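Local coordinates for protein acetaldehyde dehydrogenase (Acetylating) (Geobacillus thermoglucosidasius, PDB 5J78) that probably catalyses the reversible, coenzyme A- and NAD-dependent conversion of acetaldehyde to acetyl-CoA, as in other acetylating aldehyde dehydrogenases, at residues 35-40 with 205-210; 132-137 with 157-162; 163-168 with 194-199; 215-220 with 230-235; 237-242 with 438-443. All coordinates share one frame; numbering follows the deposited sequence.

Contact 1: residues 35-40 with 205-210; sequences EVRNYL and TNELMK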
# COMPACT_ATOMS: atom_id res chain seq x y z
N GLU A 35 -15.74 -13.54 -11.76
CA GLU A 35 -15.75 -13.75 -13.21
C GLU A 35 -14.31 -13.88 -13.76
O GLU A 35 -14.01 -14.83 -14.48
CB GLU A 35 -16.49 -12.62 -13.90
CG GLU A 35 -16.62 -12.78 -15.43
CD GLU A 35 -17.32 -11.59 -16.12
OE1 GLU A 35 -17.02 -10.42 -15.83
OE2 GLU A 35 -18.19 -11.84 -16.98
N VAL A 36 -13.44 -12.93 -13.41
CA VAL A 36 -12.01 -13.02 -13.78
C VAL A 36 -11.38 -14.35 -13.40
O VAL A 36 -10.69 -15.00 -14.21
CB VAL A 36 -11.19 -11.87 -13.13
CG1 VAL A 36 -9.70 -12.05 -13.34
CG2 VAL A 36 -11.64 -10.55 -13.72
N ARG A 37 -11.63 -14.79 -12.16
CA ARG A 37 -11.08 -16.07 -11.69
C ARG A 37 -11.60 -17.23 -12.54
O ARG A 37 -10.84 -18.06 -12.97
CB ARG A 37 -11.41 -16.29 -10.22
CG ARG A 37 -10.75 -15.24 -9.30
CD ARG A 37 -10.93 -15.58 -7.83
NE ARG A 37 -10.32 -14.60 -6.93
CZ ARG A 37 -10.47 -14.62 -5.61
NH1 ARG A 37 -11.21 -15.55 -5.05
NH2 ARG A 37 -9.89 -13.71 -4.84
N ASN A 38 -12.90 -17.24 -12.82
CA ASN A 38 -13.46 -18.26 -13.70
C ASN A 38 -12.83 -18.24 -15.10
O ASN A 38 -12.51 -19.29 -15.64
CB ASN A 38 -14.96 -18.09 -13.81
CG ASN A 38 -15.70 -18.41 -12.51
OD1 ASN A 38 -15.21 -19.13 -11.66
ND2 ASN A 38 -16.89 -17.85 -12.35
N TYR A 39 -12.68 -17.07 -15.70
CA TYR A 39 -12.06 -16.97 -17.03
C TYR A 39 -10.63 -17.49 -17.03
O TYR A 39 -10.21 -18.18 -17.96
CB TYR A 39 -12.07 -15.52 -17.54
CG TYR A 39 -13.42 -14.97 -17.89
CD1 TYR A 39 -14.53 -15.80 -18.03
CD2 TYR A 39 -13.60 -13.61 -18.08
CE1 TYR A 39 -15.78 -15.28 -18.35
CE2 TYR A 39 -14.83 -13.08 -18.40
CZ TYR A 39 -15.93 -13.92 -18.54
OH TYR A 39 -17.16 -13.39 -18.85
N LEU A 40 -9.85 -17.13 -16.02
CA LEU A 40 -8.45 -17.54 -16.02
C LEU A 40 -8.33 -19.06 -15.85
O LEU A 40 -7.47 -19.69 -16.47
CB LEU A 40 -7.68 -16.82 -14.93
CG LEU A 40 -7.39 -15.35 -15.19
CD1 LEU A 40 -6.98 -14.66 -13.89
CD2 LEU A 40 -6.31 -15.19 -16.24
N THR A 205 -9.99 -5.37 -12.93
CA THR A 205 -8.75 -5.01 -13.63
C THR A 205 -7.55 -5.42 -12.79
O THR A 205 -6.59 -6.03 -13.27
CB THR A 205 -8.68 -3.52 -13.92
OG1 THR A 205 -9.86 -3.12 -14.62
CG2 THR A 205 -7.45 -3.21 -14.77
N ASN A 206 -7.64 -5.10 -11.50
CA ASN A 206 -6.60 -5.43 -10.54
C ASN A 206 -6.41 -6.95 -10.40
O ASN A 206 -5.28 -7.47 -10.40
CB ASN A 206 -6.95 -4.80 -9.20
CG ASN A 206 -5.87 -4.99 -8.16
OD1 ASN A 206 -4.80 -4.37 -8.24
ND2 ASN A 206 -6.13 -5.82 -7.17
N GLU A 207 -7.52 -7.67 -10.31
CA GLU A 207 -7.48 -9.11 -10.18
C GLU A 207 -6.81 -9.70 -11.41
O GLU A 207 -5.94 -10.54 -11.32
CB GLU A 207 -8.91 -9.68 -10.01
CG GLU A 207 -8.97 -11.18 -9.70
CD GLU A 207 -8.51 -11.54 -8.28
OE1 GLU A 207 -8.37 -10.63 -7.44
OE2 GLU A 207 -8.31 -12.74 -8.00
N LEU A 208 -7.22 -9.23 -12.58
CA LEU A 208 -6.70 -9.78 -13.84
C LEU A 208 -5.20 -9.53 -13.98
O LEU A 208 -4.46 -10.40 -14.45
CB LEU A 208 -7.43 -9.17 -15.04
CG LEU A 208 -6.91 -9.64 -16.39
CD1 LEU A 208 -7.13 -11.13 -16.59
CD2 LEU A 208 -7.59 -8.85 -17.50
N MET A 209 -4.76 -8.35 -13.58
CA MET A 209 -3.36 -7.98 -13.73
C MET A 209 -2.45 -8.74 -12.74
O MET A 209 -1.31 -9.02 -13.08
CB MET A 209 -3.17 -6.47 -13.55
CG MET A 209 -3.64 -5.64 -14.74
SD MET A 209 -3.05 -3.95 -14.61
CE MET A 209 -3.79 -3.27 -16.10
N LYS A 210 -2.95 -9.09 -11.56
CA LYS A 210 -2.08 -9.63 -10.51
C LYS A 210 -2.27 -11.11 -10.22
O LYS A 210 -1.51 -11.70 -9.47
CB LYS A 210 -2.29 -8.84 -9.22
CG LYS A 210 -1.93 -7.36 -9.37
CD LYS A 210 -2.30 -6.59 -8.13
CE LYS A 210 -1.70 -5.20 -8.13
NZ LYS A 210 -2.07 -4.44 -6.91
O HOH W 1 -8.54 -10.88 -4.69

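Contact 2: residues 132-137 with 157-162; sequences GIVAGI and ARNAIV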
# COMPACT_ATOMS: atom_id res chain seq x y z
N GLY A 132 1.56 -18.42 -22.21
CA GLY A 132 0.48 -19.00 -21.42
C GLY A 132 -0.84 -18.25 -21.53
O GLY A 132 -1.62 -18.47 -22.48
N ILE A 133 -1.13 -17.42 -20.54
CA ILE A 133 -2.37 -16.63 -20.53
C ILE A 133 -2.03 -15.16 -20.58
O ILE A 133 -1.30 -14.65 -19.72
CB ILE A 133 -3.22 -16.89 -19.27
CG1 ILE A 133 -3.51 -18.37 -19.12
CG2 ILE A 133 -4.53 -16.06 -19.31
CD1 ILE A 133 -4.23 -18.72 -17.83
N VAL A 134 -2.56 -14.49 -21.60
CA VAL A 134 -2.36 -13.05 -21.79
C VAL A 134 -3.57 -12.30 -21.25
O VAL A 134 -4.72 -12.71 -21.47
CB VAL A 134 -2.16 -12.68 -23.28
CG1 VAL A 134 -1.91 -11.15 -23.45
CG2 VAL A 134 -0.99 -13.47 -23.86
N ALA A 135 -3.28 -11.22 -20.52
CA ALA A 135 -4.29 -10.27 -20.09
C ALA A 135 -4.27 -9.08 -21.06
O ALA A 135 -3.28 -8.36 -21.16
CB ALA A 135 -4.04 -9.82 -18.67
N GLY A 136 -5.35 -8.88 -21.79
CA GLY A 136 -5.40 -7.86 -22.83
C GLY A 136 -6.25 -6.66 -22.43
O GLY A 136 -7.47 -6.75 -22.39
N ILE A 137 -5.60 -5.54 -22.12
CA ILE A 137 -6.32 -4.32 -21.76
C ILE A 137 -6.68 -3.53 -23.00
O ILE A 137 -5.80 -3.20 -23.81
CB ILE A 137 -5.52 -3.40 -20.81
CG1 ILE A 137 -4.90 -4.19 -19.64
CG2 ILE A 137 -6.44 -2.30 -20.30
CD1 ILE A 137 -5.91 -4.94 -18.78
N ALA A 157 0.35 -17.56 -31.40
CA ALA A 157 1.49 -17.96 -30.57
C ALA A 157 1.13 -19.03 -29.54
O ALA A 157 1.96 -19.42 -28.69
CB ALA A 157 2.09 -16.74 -29.89
N ARG A 158 -0.13 -19.47 -29.60
CA ARG A 158 -0.66 -20.62 -28.86
C ARG A 158 -1.00 -20.30 -27.41
O ARG A 158 -0.89 -21.16 -26.53
CB ARG A 158 0.30 -21.81 -28.94
CG ARG A 158 0.61 -22.24 -30.38
CD ARG A 158 2.01 -22.81 -30.52
NE ARG A 158 2.10 -24.13 -29.91
CZ ARG A 158 3.19 -24.63 -29.35
NH1 ARG A 158 4.33 -23.96 -29.32
NH2 ARG A 158 3.16 -25.84 -28.84
N ASN A 159 -1.44 -19.08 -27.18
CA ASN A 159 -1.90 -18.62 -25.88
C ASN A 159 -3.42 -18.56 -25.76
O ASN A 159 -4.13 -18.52 -26.77
CB ASN A 159 -1.33 -17.23 -25.60
CG ASN A 159 0.16 -17.18 -25.79
OD1 ASN A 159 0.92 -17.76 -25.00
ND2 ASN A 159 0.60 -16.55 -26.87
N ALA A 160 -3.90 -18.52 -24.52
CA ALA A 160 -5.26 -18.06 -24.21
C ALA A 160 -5.18 -16.56 -23.94
O ALA A 160 -4.10 -16.05 -23.67
CB ALA A 160 -5.85 -18.80 -22.99
N ILE A 161 -6.30 -15.85 -24.04
CA ILE A 161 -6.29 -14.42 -23.75
C ILE A 161 -7.58 -14.02 -23.07
O ILE A 161 -8.67 -14.49 -23.45
CB ILE A 161 -6.06 -13.56 -25.03
CG1 ILE A 161 -6.04 -12.07 -24.67
CG2 ILE A 161 -7.11 -13.84 -26.09
CD1 ILE A 161 -5.20 -11.25 -25.62
N VAL A 162 -7.45 -13.21 -22.02
CA VAL A 162 -8.58 -12.64 -21.27
C VAL A 162 -8.57 -11.13 -21.43
O VAL A 162 -7.62 -10.47 -21.03
CB VAL A 162 -8.54 -12.98 -19.76
CG1 VAL A 162 -9.76 -12.41 -19.05
CG2 VAL A 162 -8.46 -14.48 -19.53

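Contact 3: residues 163-168 with 194-199; sequences FSPHPS and ISCITQ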
# COMPACT_ATOMS: atom_id res chain seq x y z
N PHE A 163 -9.65 -10.59 -22.01
CA PHE A 163 -9.77 -9.15 -22.26
C PHE A 163 -10.41 -8.35 -21.14
O PHE A 163 -11.31 -8.83 -20.46
CB PHE A 163 -10.55 -8.91 -23.54
CG PHE A 163 -9.80 -9.31 -24.76
CD1 PHE A 163 -8.68 -8.60 -25.14
CD2 PHE A 163 -10.19 -10.41 -25.51
CE1 PHE A 163 -7.97 -8.96 -26.26
CE2 PHE A 163 -9.48 -10.78 -26.63
CZ PHE A 163 -8.37 -10.06 -27.00
N SER A 164 -9.94 -7.12 -20.99
CA SER A 164 -10.50 -6.15 -20.05
C SER A 164 -10.84 -4.85 -20.79
O SER A 164 -9.93 -4.09 -21.15
CB SER A 164 -9.51 -5.88 -18.89
OG SER A 164 -10.08 -5.03 -17.90
N PRO A 165 -12.15 -4.59 -21.03
CA PRO A 165 -12.59 -3.33 -21.66
C PRO A 165 -12.55 -2.13 -20.76
O PRO A 165 -12.73 -2.22 -19.54
CB PRO A 165 -14.06 -3.59 -22.03
CG PRO A 165 -14.32 -5.01 -21.73
CD PRO A 165 -13.30 -5.45 -20.73
N HIS A 166 -12.31 -0.99 -21.39
CA HIS A 166 -12.70 0.31 -20.86
C HIS A 166 -14.22 0.31 -20.56
O HIS A 166 -15.01 -0.23 -21.34
CB HIS A 166 -12.31 1.37 -21.89
CG HIS A 166 -12.31 2.78 -21.37
ND1 HIS A 166 -13.47 3.44 -21.03
CD2 HIS A 166 -11.30 3.67 -21.20
CE1 HIS A 166 -13.17 4.67 -20.63
NE2 HIS A 166 -11.86 4.83 -20.73
N PRO A 167 -14.64 0.88 -19.44
CA PRO A 167 -16.09 0.80 -19.14
C PRO A 167 -17.00 1.43 -20.22
O PRO A 167 -18.11 0.94 -20.45
CB PRO A 167 -16.21 1.57 -17.83
CG PRO A 167 -14.87 1.47 -17.21
CD PRO A 167 -13.88 1.49 -18.33
N SER A 168 -16.54 2.46 -20.92
CA SER A 168 -17.40 3.11 -21.92
C SER A 168 -17.48 2.31 -23.24
O SER A 168 -18.17 2.73 -24.19
CB SER A 168 -16.91 4.53 -22.18
OG SER A 168 -15.73 4.52 -22.95
N ILE A 194 -10.65 -17.57 -25.43
CA ILE A 194 -10.79 -16.13 -25.57
C ILE A 194 -12.02 -15.71 -24.78
O ILE A 194 -13.12 -16.23 -25.01
CB ILE A 194 -10.97 -15.70 -27.02
CG1 ILE A 194 -9.79 -16.17 -27.87
CG2 ILE A 194 -11.15 -14.21 -27.15
CD1 ILE A 194 -10.13 -16.25 -29.34
N SER A 195 -11.84 -14.78 -23.85
CA SER A 195 -12.91 -14.34 -22.96
C SER A 195 -12.79 -12.84 -22.74
O SER A 195 -11.77 -12.23 -23.08
CB SER A 195 -12.85 -15.08 -21.61
OG SER A 195 -11.56 -14.98 -21.01
N CYS A 196 -13.85 -12.24 -22.19
CA CYS A 196 -13.85 -10.81 -21.90
C CYS A 196 -14.69 -10.49 -20.67
O CYS A 196 -15.82 -10.97 -20.54
CB CYS A 196 -14.36 -10.05 -23.12
SG CYS A 196 -14.35 -8.25 -23.03
N ILE A 197 -14.12 -9.71 -19.76
CA ILE A 197 -14.83 -9.18 -18.60
C ILE A 197 -16.10 -8.44 -19.07
O ILE A 197 -16.03 -7.56 -19.92
CB ILE A 197 -13.92 -8.21 -17.78
CG1 ILE A 197 -12.77 -8.97 -17.12
CG2 ILE A 197 -14.71 -7.49 -16.70
CD1 ILE A 197 -11.65 -8.06 -16.64
N THR A 198 -17.25 -8.78 -18.49
CA THR A 198 -18.52 -8.17 -18.89
C THR A 198 -18.92 -7.02 -17.98
O THR A 198 -19.66 -6.14 -18.39
CB THR A 198 -19.65 -9.20 -18.90
OG1 THR A 198 -19.85 -9.71 -17.57
CG2 THR A 198 -19.31 -10.34 -19.84
N GLN A 199 -18.42 -7.03 -16.75
CA GLN A 199 -18.71 -6.02 -15.75
C GLN A 199 -17.40 -5.34 -15.34
O GLN A 199 -16.83 -5.69 -14.30
CB GLN A 199 -19.39 -6.65 -14.52
CG GLN A 199 -20.36 -7.83 -14.76
CD GLN A 199 -20.48 -8.77 -13.54
OE1 GLN A 199 -19.62 -9.63 -13.31
NE2 GLN A 199 -21.55 -8.60 -12.75

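Contact 4: residues 215-220 with 230-235; sequences DVILAT and YSSGKP. With MG (magnesium ion), chain H.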
# COMPACT_ATOMS: atom_id res chain seq x y z
N ASP A 215 -0.07 -14.52 -17.13
CA ASP A 215 1.35 -14.65 -17.49
C ASP A 215 2.00 -13.38 -18.06
O ASP A 215 3.14 -13.05 -17.73
CB ASP A 215 1.52 -15.77 -18.50
CG ASP A 215 1.27 -17.10 -17.87
OD1 ASP A 215 1.94 -17.40 -16.85
OD2 ASP A 215 0.37 -17.82 -18.35
N VAL A 216 1.28 -12.72 -18.95
CA VAL A 216 1.73 -11.45 -19.54
C VAL A 216 0.53 -10.51 -19.67
O VAL A 216 -0.58 -10.95 -20.00
CB VAL A 216 2.40 -11.66 -20.90
CG1 VAL A 216 2.88 -10.35 -21.48
CG2 VAL A 216 3.61 -12.63 -20.74
N ILE A 217 0.76 -9.24 -19.38
CA ILE A 217 -0.22 -8.18 -19.60
C ILE A 217 0.15 -7.39 -20.87
O ILE A 217 1.26 -6.86 -20.97
CB ILE A 217 -0.27 -7.18 -18.41
CG1 ILE A 217 -0.47 -7.90 -17.09
CG2 ILE A 217 -1.37 -6.07 -18.64
CD1 ILE A 217 -0.19 -7.05 -15.87
N LEU A 218 -0.76 -7.34 -21.83
CA LEU A 218 -0.70 -6.35 -22.91
C LEU A 218 -1.58 -5.17 -22.52
O LEU A 218 -2.80 -5.28 -22.52
CB LEU A 218 -1.19 -6.93 -24.24
CG LEU A 218 -0.43 -8.09 -24.85
CD1 LEU A 218 -1.00 -8.36 -26.24
CD2 LEU A 218 1.07 -7.79 -24.94
N ALA A 219 -0.95 -4.04 -22.22
CA ALA A 219 -1.65 -2.90 -21.68
C ALA A 219 -1.71 -1.77 -22.69
O ALA A 219 -0.78 -0.96 -22.82
CB ALA A 219 -0.99 -2.45 -20.40
N THR A 220 -2.81 -1.72 -23.43
CA THR A 220 -3.06 -0.63 -24.36
C THR A 220 -4.09 0.30 -23.74
O THR A 220 -5.27 -0.02 -23.68
CB THR A 220 -3.52 -1.16 -25.72
OG1 THR A 220 -2.61 -2.18 -26.14
CG2 THR A 220 -3.55 -0.03 -26.76
N TYR A 230 2.81 -1.94 -15.20
CA TYR A 230 4.22 -2.07 -14.79
C TYR A 230 4.41 -2.05 -13.26
O TYR A 230 5.55 -2.09 -12.77
CB TYR A 230 5.06 -0.98 -15.46
CG TYR A 230 5.37 -1.32 -16.90
CD1 TYR A 230 6.36 -2.22 -17.22
CD2 TYR A 230 4.63 -0.77 -17.94
CE1 TYR A 230 6.64 -2.56 -18.53
CE2 TYR A 230 4.89 -1.10 -19.25
CZ TYR A 230 5.89 -1.99 -19.55
OH TYR A 230 6.15 -2.33 -20.86
N SER A 231 3.31 -2.04 -12.52
CA SER A 231 3.32 -2.04 -11.05
C SER A 231 2.68 -3.31 -10.54
O SER A 231 2.51 -3.48 -9.35
CB SER A 231 2.55 -0.85 -10.48
OG SER A 231 3.12 0.39 -10.86
N SER A 232 2.30 -4.19 -11.47
CA SER A 232 1.46 -5.34 -11.16
C SER A 232 2.18 -6.52 -10.56
O SER A 232 1.55 -7.45 -10.05
CB SER A 232 0.77 -5.81 -12.43
OG SER A 232 1.75 -6.29 -13.33
N GLY A 233 3.51 -6.51 -10.68
CA GLY A 233 4.30 -7.67 -10.32
C GLY A 233 4.43 -8.67 -11.47
O GLY A 233 5.04 -9.72 -11.29
N LYS A 234 3.86 -8.34 -12.64
CA LYS A 234 3.90 -9.23 -13.82
C LYS A 234 4.65 -8.60 -14.99
O LYS A 234 4.68 -7.40 -15.13
CB LYS A 234 2.49 -9.56 -14.35
CG LYS A 234 1.55 -10.14 -13.38
CD LYS A 234 1.77 -11.62 -13.21
CE LYS A 234 0.63 -12.21 -12.42
NZ LYS A 234 0.87 -13.67 -12.25
N PRO A 235 5.19 -9.44 -15.88
CA PRO A 235 5.71 -8.97 -17.15
C PRO A 235 4.61 -8.27 -17.96
O PRO A 235 3.49 -8.80 -18.08
CB PRO A 235 6.19 -10.26 -17.83
CG PRO A 235 6.35 -11.22 -16.74
CD PRO A 235 5.30 -10.90 -15.75
MG MG H . 1.99 -18.50 -14.95
O HOH W 2 1.93 -16.74 -13.82
O HOH W 3 2.42 -20.09 -16.19

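Contact 5: residues 237-242 with 438-443; sequences YGVGPG and SLTLGC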
# COMPACT_ATOMS: atom_id res chain seq x y z
N TYR A 237 3.73 -5.63 -21.57
CA TYR A 237 4.00 -4.80 -22.73
C TYR A 237 3.01 -3.65 -22.72
O TYR A 237 1.81 -3.83 -22.97
CB TYR A 237 3.90 -5.59 -24.03
CG TYR A 237 4.98 -6.62 -24.22
CD1 TYR A 237 6.20 -6.27 -24.78
CD2 TYR A 237 4.79 -7.94 -23.84
CE1 TYR A 237 7.21 -7.22 -24.96
CE2 TYR A 237 5.78 -8.88 -24.02
CZ TYR A 237 6.99 -8.51 -24.58
OH TYR A 237 7.98 -9.45 -24.74
N GLY A 238 3.53 -2.46 -22.43
CA GLY A 238 2.70 -1.27 -22.36
C GLY A 238 2.83 -0.42 -23.61
O GLY A 238 3.65 -0.71 -24.49
N VAL A 239 2.00 0.61 -23.71
CA VAL A 239 2.14 1.65 -24.71
C VAL A 239 2.40 2.97 -24.03
O VAL A 239 2.37 3.07 -22.81
CB VAL A 239 0.89 1.80 -25.59
CG1 VAL A 239 0.54 0.48 -26.27
CG2 VAL A 239 -0.29 2.28 -24.74
N GLY A 240 2.67 3.98 -24.83
CA GLY A 240 2.69 5.35 -24.35
C GLY A 240 1.78 6.15 -25.25
O GLY A 240 1.40 5.69 -26.32
N PRO A 241 1.42 7.36 -24.82
CA PRO A 241 0.59 8.25 -25.64
C PRO A 241 1.39 8.91 -26.77
O PRO A 241 2.62 9.01 -26.71
CB PRO A 241 0.09 9.29 -24.62
CG PRO A 241 1.20 9.37 -23.62
CD PRO A 241 1.65 7.92 -23.47
N GLY A 242 0.67 9.33 -27.81
CA GLY A 242 1.24 10.08 -28.91
C GLY A 242 0.98 11.57 -28.80
O GLY A 242 0.06 12.00 -28.12
N SER A 438 0.08 -3.41 -36.26
CA SER A 438 -0.20 -3.52 -34.83
C SER A 438 -1.07 -2.37 -34.36
O SER A 438 -1.02 -1.27 -34.93
CB SER A 438 1.13 -3.54 -34.04
OG SER A 438 0.94 -3.58 -32.63
N LEU A 439 -1.85 -2.62 -33.31
CA LEU A 439 -2.55 -1.55 -32.59
C LEU A 439 -2.02 -1.38 -31.16
O LEU A 439 -2.69 -0.78 -30.31
CB LEU A 439 -4.07 -1.83 -32.61
CG LEU A 439 -4.63 -1.77 -34.04
CD1 LEU A 439 -6.09 -2.21 -34.15
CD2 LEU A 439 -4.48 -0.37 -34.59
N THR A 440 -0.83 -1.91 -30.90
CA THR A 440 -0.17 -1.74 -29.61
C THR A 440 1.23 -1.29 -29.92
O THR A 440 2.11 -2.10 -30.24
CB THR A 440 -0.17 -3.02 -28.79
OG1 THR A 440 -1.52 -3.32 -28.43
CG2 THR A 440 0.71 -2.88 -27.51
N LEU A 441 1.42 0.01 -29.85
CA LEU A 441 2.65 0.64 -30.31
C LEU A 441 3.50 0.98 -29.09
O LEU A 441 3.17 1.87 -28.33
CB LEU A 441 2.33 1.89 -31.13
CG LEU A 441 2.10 1.68 -32.63
CD1 LEU A 441 1.15 0.55 -32.87
CD2 LEU A 441 1.59 2.96 -33.34
N GLY A 442 4.56 0.22 -28.88
CA GLY A 442 5.40 0.44 -27.72
C GLY A 442 6.25 1.68 -27.90
O GLY A 442 6.73 1.96 -29.00
N CYS A 443 6.44 2.45 -26.83
CA CYS A 443 7.17 3.71 -26.92
C CYS A 443 8.56 3.65 -26.29
O CYS A 443 9.17 4.69 -26.00
CB CYS A 443 6.36 4.83 -26.26
SG CYS A 443 4.83 5.19 -27.24

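Contact 1: residues 35-40 with 205-210
Val36 is the first residue of 35-40 to touch helix 202-210. Its CG1 lies anti to the backbone N (chi1 172°), which turns it to the other helix. Val36 CG1 rests 3.8 Å from Leu208 CA and also meets the CG methylene of Glu207. The helix axes of the two segments pass 9.6 Å apart and run roughly the same way, 31° from parallel.

Arg37 follows and carries the polar half of the contact. Its chain is extended from CG to NE, which carries NE to the carboxylate of Glu207. Arg37 NE donates to Glu207 OE2 at 2.9 Å in a nearly straight salt bridge. The acceptor lies close to the guanidinium plane, but NE stands above the carboxylate plane. A water closes a second path, accepting from Arg37 NH2 at 3.1 Å and donating to Glu207 OE1 at 2.8 Å. Arg37 also forms salt bridges to Asp27 and Asp29 of the second subunit.

Leu40 ends the segment on the apolar side. Leu40 CD2 comes 4.2 Å from Leu208 CD1. Both leucines also touch Val162 of strand 160-165, so the helix pair packs against the sheet of the probable nucleotide-binding domain.

The contact is thus apolar toward the sheet and charged farther from it. Three carboxylates from two subunits surround one guanidinium, which probably keeps Arg37 positively charged. Arg37 thus links Glu207 of its own chain with Asp27 and Asp29 of the second subunit.

Contact 2: residues 132-137 with 157-162
Ile133, Val134 and Ala135 pair with Ala160, Ile161 and Val162 as neighbouring parallel strands, whose segment axes are 29° apart. The ladder alternates in the usual parallel way. Val134 N donates to Ala160 O at 3.0 Å, and Val134 O accepts from Val162 N at 2.8 Å. Gly136 N then bonds to Val162 O, and Ala160 N to Gly132 O.

Asn159 extends the ladder by one side-chain bond. Asn159 OD1 accepts from Gly132 N at 2.9 Å, with the donor tilted 21° from the carbonyl plane. ND2 is held by Leu460 O and Ala154 O, so both ends of the amide are fixed. An alanine at this position would leave Gly132 N without this acceptor and is likely to loosen the start of the strand pair.

Side chains fall on two faces. Val134 CG1 meets Ile161 CD1 at 3.9 Å on one; Ile161 extends its CG1 anti to the backbone N (chi1 -179°), which brings CD1 across to Val134. On the other, Ile133 CG2 faces Val162 CG2 at 4.2 Å, where both residues also touch Leu40 of helix 28-51.

Helix 143-156 links the strands in a beta-alpha-beta crossover, part of the Rossmann-like domain of aldehyde dehydrogenases. Apart from the partly exposed Gly132, the bonded residues are buried. The hydrogen bonds satisfy their backbone groups while aliphatic side chains fill both faces.

Contact 3: residues 163-168 with 194-199
This is a parallel strand contact that runs out into a loop, in the probable nucleotide-binding domain. Strand 160-165 lies beside the short strand 194-196, with Phe163 paired to Cys196. Phe163 N donates to Ser195 O at 2.9 Å, and Phe163 O accepts from Ile197 N at 3.0 Å. The Cys196 CA-H also points at Phe163 O.

The ring of Phe163 lies alongside Ile194, the two side chains pointing the same way. Ile194 CG2 meets the ring edge at Phe163 CE2, 3.9 Å away. The ring also packs against Val147 and Lys150 of helix 143-156 and Ala177 of helix 170-186.

Helix 170-186 connects the two strands, which makes this another beta-alpha-beta unit of the Rossmann-like sheet. Cys196 faces that helix as well, touching Thr173 and Ala177.

Cys196 SG is anti to the backbone N (chi1 -176°). This carries the sulfur along the sheet to Pro165, where Cys196 SG sits 3.5 Å from Pro165 CG and also near CD. Pro165 CD is 3.5 Å from Ile197 O, so the proline ring bears on both the thiol and the loop carbonyl. A glycine in place of Pro165 would probably take away the ring carbons beside the Cys196 sulfur, opening a gap there, and let the chain after the strand move more freely.

Ser164 turns the other way, to the side of helix 202-210, where Thr205 and Leu208 touch it. Ser164 OG is 3.6 Å from Ile197 CD1, the end of a side chain that also touches Glu35 of helix 28-51.

Contact 4: residues 215-220 with 230-235
Ile217 and Pro235 join strand 216-219 to the loop that leads into the adjacent parallel strand 236-238. Helix 223-229 lies between them in sequence, so this is part of a beta-alpha-beta crossover in the Rossmann-like domain.

One backbone hydrogen bond spans the two segments. Ile217 N donates to Pro235 O at 3.1 Å, nearly straight and in the carbonyl plane. The same oxygen is approached by the Val216 CA-H, with Val216 CA 3.5 Å from Pro235 O.

The van der Waals contacts gather at Ile217 and Pro235. Ile217 carries CG1 anti to its carbonyl carbon (chi1 -53°), and this swings CD1 toward the loop. Ile217 CD1 lies 3.3 Å from Ser232 OG, and also meets Ser232 CB and Lys234 CB. The Pro235 ring sets CD and CG beside the carbonyl of Asp215, with Pro235 CD 3.6 Å from Asp215 O.

Polar groups shape the loop. Ser232 OG accepts from Lys234 N at 3.0 Å in an ST turn and also bonds to Ala229 O. Lys234 NZ is held by the carbonyls of His211 and Thr214. Gly233 adopts a positive phi (86°), and Gly233 O accepts from Asn448 ND2 of the third subunit.

The last kind of interaction is metal binding. Asp215 OD2 accepts from Ile133 N, while Asp215 OD1 binds the magnesium ion at 2.2 Å, beside two waters that are each 2.1 Å from the metal.

Contact 5: residues 237-242 with 438-443
Val239 meets Thr440 methyl to methyl, and the two side chains cross at about a right angle. Val239 CG1 is 3.6 Å from Thr440 CG2. The valine holds CG1 anti to its carbonyl carbon (chi1 -57°), which turns that methyl to the loop 438-443. Val239 CG1 also lies 3.6 Å from Leu441 O.

Thr440 keeps CG2 anti to the backbone N, leaving OG1 on another side to bond with Thr220 OG1. The residue thus gives its methyl to Val239 and its hydroxyl to the end of the neighbouring strand segment. Thr440 N is held by Ser438 OG at 3.0 Å in an ST turn.

The Cys443 thiol lies against the backbone of Gly240. Cys443 SG is 3.5 Å from Gly240 N and 3.6 Å from Gly240 O. Gly240 has no side chain, and the sulfur packs closely on its main chain.

The segment 237-242 leaves strand 236-238 and reaches the region of the modified Cys273, a 3-sulfinoalanine, which accepts a bond from Gly242 N. Around the contact, Val239 touches Val226 of helix 223-229, Thr440 touches Phe149 and Lys150 of helix 143-156, and Tyr237 lies against Val216 and Leu218 of strand 216-219.

Contacts 2, 3 and 4 each tie together neighbouring elements of one sheet, and contact 5 continues from its strand 236-238. Contacts 2 and 3 share strand 160-165, with centres 13 Å apart. Contact 1 covers one face of this sheet: Leu208 CG lies 3.7 Å from Ala135 CB of contact 2. Contacts 2 and 4 meet at the carboxylate of Asp215, next to the magnesium site. The joint between contacts 4 and 5, whose centres are 13 Å apart, is the pair of threonine hydroxyls. Contact 5 leads to the modified Cys273, probably the active-site cysteine of this family, while contact 1 lies about 23 Å from contact 5 between centres.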